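Long-range contact in DNA helicase RecQ (Deinococcus radiodurans, PDB 4Q48), which probably couples ATP hydrolysis to the unwinding of duplex DNA, translocating in the 3'-5' direction: residues L436-E444 / F459-W470. Sequence-based numbering, arbitrary orientation.
Sequences LTDVLLGRE and FGVGKEHDEKLW
Leu-440 and Trp-470 meet where two helices of the RQC domain, a winged-helix fold in RecQ helicases, pack together: the C-terminal end of helix 433-441 against the start of helix 467-479. Leu-440 CD1 sits over one face of the indole, 3.8 Å from the centroid of its six-membered ring, a CH-pi contact, while Leu-441 CD2 comes to the indole edge. Helix 433-441 ends in a Schellman motif at Gly-442, whose CA lies over one face of the Phe-459 ring. With its CG anti to the backbone N (chi1 -168°), Phe-459 carries that ring alongside the helix end, where Arg-443 O meets its edge. Backbone bonds from Gly-460 N to Val-439 O (2.8 Å) and from Gly-462 N to Leu-440 O (2.7 Å) tie the loop to the last turn. Arg-443 forms a salt bridge with Glu-467, gripping OE1 end-on through NH1 and NH2, the guanidinium and carboxylate planes 78° apart; a weak bond from NH1 to Asp-438 OD1 extends it into a network. An alanine in place of Glu-467 is likely to leave the guanidinium with Asp-438 alone from this network and freer to swing. Trp-470 NE1 donates in its ring plane to a lone pair of Gly-462 O, 3.2 Å away.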
loop_
_atom_site.group_PDB
_atom_site.type_symbol
_atom_site.label_atom_id
_atom_site.label_comp_id
_atom_site.label_asym_id
_atom_site.label_seq_id
_atom_site.Cartn_x
_atom_site.Cartn_y
_atom_site.Cartn_z
ATOM N N LEU A 436 -12.527 0.225 29.150
ATOM C CA LEU A 436 -13.256 -0.928 28.647
ATOM C C LEU A 436 -12.955 -2.178 29.486
ATOM O O LEU A 436 -13.851 -2.976 29.819
ATOM C CB LEU A 436 -12.875 -1.176 27.194
ATOM C CG LEU A 436 -13.311 -0.129 26.163
ATOM C CD1 LEU A 436 -12.851 -0.522 24.761
ATOM C CD2 LEU A 436 -14.805 0.042 26.185
ATOM N N THR A 437 -11.684 -2.327 29.838
ATOM C CA THR A 437 -11.223 -3.497 30.575
ATOM C C THR A 437 -11.839 -3.505 31.965
ATOM O O THR A 437 -12.121 -4.576 32.516
ATOM C CB THR A 437 -9.692 -3.530 30.655
ATOM O OG1 THR A 437 -9.138 -3.493 29.331
ATOM C CG2 THR A 437 -9.209 -4.752 31.396
ATOM N N ASP A 438 -12.040 -2.302 32.520
ATOM C CA ASP A 438 -12.683 -2.131 33.832
ATOM C C ASP A 438 -14.113 -2.616 33.773
ATOM O O ASP A 438 -14.571 -3.362 34.650
ATOM C CB ASP A 438 -12.682 -0.665 34.282
ATOM C CG ASP A 438 -11.396 -0.254 34.982
ATOM O OD1 ASP A 438 -10.705 -1.144 35.543
ATOM O OD2 ASP A 438 -11.076 0.962 34.949
ATOM N N VAL A 439 -14.814 -2.179 32.730
ATOM C CA VAL A 439 -16.186 -2.571 32.530
ATOM C C VAL A 439 -16.243 -4.081 32.389
ATOM O O VAL A 439 -17.016 -4.764 33.075
ATOM C CB VAL A 439 -16.804 -1.887 31.292
ATOM C CG1 VAL A 439 -18.207 -2.392 31.054
ATOM C CG2 VAL A 439 -16.794 -0.362 31.447
ATOM N N LEU A 440 -15.400 -4.607 31.511
ATOM C CA LEU A 440 -15.346 -6.046 31.296
ATOM C C LEU A 440 -15.115 -6.826 32.595
ATOM O O LEU A 440 -15.672 -7.903 32.776
ATOM C CB LEU A 440 -14.258 -6.378 30.285
ATOM C CG LEU A 440 -14.624 -6.077 28.832
ATOM C CD1 LEU A 440 -13.382 -6.142 27.921
ATOM C CD2 LEU A 440 -15.689 -7.053 28.352
ATOM N N LEU A 441 -14.309 -6.272 33.497
ATOM C CA LEU A 441 -13.901 -6.986 34.704
ATOM C C LEU A 441 -14.880 -6.789 35.843
ATOM O O LEU A 441 -14.882 -7.536 36.825
ATOM C CB LEU A 441 -12.509 -6.520 35.144
ATOM C CG LEU A 441 -11.328 -7.028 34.329
ATOM C CD1 LEU A 441 -10.069 -6.394 34.823
ATOM C CD2 LEU A 441 -11.243 -8.544 34.418
ATOM N N GLY A 442 -15.731 -5.789 35.704
ATOM C CA GLY A 442 -16.694 -5.512 36.745
ATOM C C GLY A 442 -16.027 -4.785 37.887
ATOM O O GLY A 442 -16.341 -5.053 39.047
ATOM N N ARG A 443 -15.079 -3.905 37.559
ATOM C CA ARG A 443 -14.427 -3.071 38.567
ATOM C C ARG A 443 -15.117 -1.718 38.673
ATOM O O ARG A 443 -15.262 -1.011 37.669
ATOM C CB ARG A 443 -12.957 -2.837 38.246
ATOM C CG ARG A 443 -12.062 -4.055 38.254
ATOM C CD ARG A 443 -10.743 -3.625 37.619
ATOM N NE ARG A 443 -9.649 -4.570 37.795
ATOM C CZ ARG A 443 -8.495 -4.459 37.147
ATOM N NH1 ARG A 443 -8.315 -3.432 36.313
ATOM N NH2 ARG A 443 -7.526 -5.360 37.327
ATOM N N GLU A 444 -15.516 -1.346 39.889
ATOM C CA GLU A 444 -16.189 -0.070 40.092
ATOM C C GLU A 444 -15.185 1.054 40.310
ATOM O O GLU A 444 -15.132 1.653 41.384
ATOM C CB GLU A 444 -17.185 -0.143 41.254
ATOM C CG GLU A 444 -18.050 -1.414 41.251
ATOM C CD GLU A 444 -19.468 -1.168 41.765
ATOM O OE1 GLU A 444 -19.901 0.005 41.779
ATOM O OE2 GLU A 444 -20.158 -2.144 42.126
ATOM N N PHE A 459 -21.731 -5.328 32.476
ATOM C CA PHE A 459 -20.731 -5.024 33.498
ATOM C C PHE A 459 -20.224 -6.303 34.144
ATOM O O PHE A 459 -21.017 -7.115 34.618
ATOM C CB PHE A 459 -21.313 -4.095 34.574
ATOM C CG PHE A 459 -20.285 -3.514 35.509
ATOM C CD1 PHE A 459 -19.316 -2.630 35.043
ATOM C CD2 PHE A 459 -20.267 -3.873 36.855
ATOM C CE1 PHE A 459 -18.357 -2.089 35.909
ATOM C CE2 PHE A 459 -19.312 -3.334 37.727
ATOM C CZ PHE A 459 -18.356 -2.444 37.252
ATOM N N GLY A 460 -18.915 -6.531 34.067
ATOM C CA GLY A 460 -18.331 -7.684 34.712
ATOM C C GLY A 460 -18.580 -8.993 34.008
ATOM O O GLY A 460 -18.286 -10.057 34.554
ATOM N N VAL A 461 -19.090 -8.930 32.787
ATOM C CA VAL A 461 -19.367 -10.142 32.029
ATOM C C VAL A 461 -18.051 -10.870 31.710
ATOM O O VAL A 461 -18.055 -12.045 31.323
ATOM C CB VAL A 461 -20.146 -9.826 30.719
ATOM C CG1 VAL A 461 -19.262 -9.013 29.731
ATOM C CG2 VAL A 461 -20.699 -11.121 30.077
ATOM N N GLY A 462 -16.932 -10.160 31.856
ATOM C CA GLY A 462 -15.616 -10.709 31.570
ATOM C C GLY A 462 -14.770 -10.972 32.817
ATOM O O GLY A 462 -13.543 -10.961 32.740
ATOM N N LYS A 463 -15.409 -11.163 33.972
ATOM C CA LYS A 463 -14.684 -11.281 35.245
ATOM C C LYS A 463 -13.829 -12.551 35.269
ATOM O O LYS A 463 -12.891 -12.678 36.050
ATOM C CB LYS A 463 -15.665 -11.274 36.435
ATOM C CG LYS A 463 -16.662 -12.427 36.399
ATOM C CD LYS A 463 -17.540 -12.492 37.641
ATOM C CE LYS A 463 -18.195 -13.876 37.765
ATOM N NZ LYS A 463 -18.867 -14.097 39.091
ATOM N N GLU A 464 -14.142 -13.440 34.337
ATOM C CA GLU A 464 -13.457 -14.705 34.103
ATOM C C GLU A 464 -11.947 -14.581 33.855
ATOM O O GLU A 464 -11.167 -15.438 34.271
ATOM C CB GLU A 464 -14.128 -15.361 32.897
ATOM C CG GLU A 464 -13.424 -16.556 32.306
ATOM C CD GLU A 464 -14.076 -16.985 31.005
ATOM O OE1 GLU A 464 -15.026 -16.284 30.573
ATOM O OE2 GLU A 464 -13.615 -17.991 30.407
ATOM N N HIS A 465 -11.552 -13.515 33.164
ATOM C CA HIS A 465 -10.172 -13.292 32.740
ATOM C C HIS A 465 -9.571 -12.193 33.563
ATOM O O HIS A 465 -10.276 -11.523 34.312
ATOM C CB HIS A 465 -10.096 -12.910 31.261
ATOM C CG HIS A 465 -10.510 -14.006 30.328
ATOM N ND1 HIS A 465 -9.663 -15.034 29.971
ATOM C CD2 HIS A 465 -11.691 -14.261 29.718
ATOM C CE1 HIS A 465 -10.297 -15.861 29.158
ATOM N NE2 HIS A 465 -11.531 -15.419 28.995
ATOM N N ASP A 466 -8.258 -12.042 33.477
ATOM C CA ASP A 466 -7.598 -10.954 34.183
ATOM C C ASP A 466 -7.304 -9.778 33.267
ATOM O O ASP A 466 -7.542 -9.840 32.057
ATOM C CB ASP A 466 -6.326 -11.453 34.865
ATOM C CG ASP A 466 -5.447 -12.267 33.945
ATOM O OD1 ASP A 466 -5.401 -11.974 32.729
ATOM O OD2 ASP A 466 -4.819 -13.230 34.452
ATOM N N GLU A 467 -6.759 -8.717 33.849
ATOM C CA GLU A 467 -6.491 -7.493 33.116
ATOM C C GLU A 467 -5.616 -7.681 31.891
ATOM O O GLU A 467 -5.758 -6.951 30.912
ATOM C CB GLU A 467 -5.829 -6.475 34.035
ATOM C CG GLU A 467 -5.549 -5.175 33.349
ATOM C CD GLU A 467 -5.126 -4.096 34.306
ATOM O OE1 GLU A 467 -5.592 -4.121 35.470
ATOM O OE2 GLU A 467 -4.368 -3.196 33.875
ATOM N N LYS A 468 -4.702 -8.650 31.946
ATOM C CA LYS A 468 -3.688 -8.777 30.897
ATOM C C LYS A 468 -4.257 -9.343 29.586
ATOM O O LYS A 468 -3.866 -8.932 28.489
ATOM C CB LYS A 468 -2.502 -9.635 31.395
ATOM C CG LYS A 468 -2.702 -11.159 31.379
ATOM C CD LYS A 468 -1.462 -11.923 31.857
ATOM C CE LYS A 468 -0.639 -12.448 30.675
ATOM N NZ LYS A 468 0.516 -13.334 31.073
ATOM N N LEU A 469 -5.187 -10.273 29.708
ATOM C CA LEU A 469 -5.779 -10.916 28.554
ATOM C C LEU A 469 -6.643 -9.952 27.730
ATOM O O LEU A 469 -6.634 -9.979 26.485
ATOM C CB LEU A 469 -6.636 -12.079 29.020
ATOM C CG LEU A 469 -7.243 -12.894 27.906
ATOM C CD1 LEU A 469 -6.986 -14.343 28.181
ATOM C CD2 LEU A 469 -8.723 -12.598 27.836
ATOM N N TRP A 470 -7.403 -9.114 28.431
ATOM C CA TRP A 470 -8.299 -8.207 27.766
ATOM C C TRP A 470 -7.524 -7.208 26.974
ATOM O O TRP A 470 -7.872 -6.938 25.829
ATOM C CB TRP A 470 -9.205 -7.511 28.767
ATOM C CG TRP A 470 -10.260 -8.414 29.247
ATOM C CD1 TRP A 470 -10.468 -8.832 30.532
ATOM C CD2 TRP A 470 -11.257 -9.044 28.450
ATOM N NE1 TRP A 470 -11.536 -9.696 30.580
ATOM C CE2 TRP A 470 -12.040 -9.840 29.310
ATOM C CE3 TRP A 470 -11.569 -9.018 27.091
ATOM C CZ2 TRP A 470 -13.125 -10.603 28.848
ATOM C CZ3 TRP A 470 -12.644 -9.786 26.629
ATOM C CH2 TRP A 470 -13.406 -10.563 27.504
#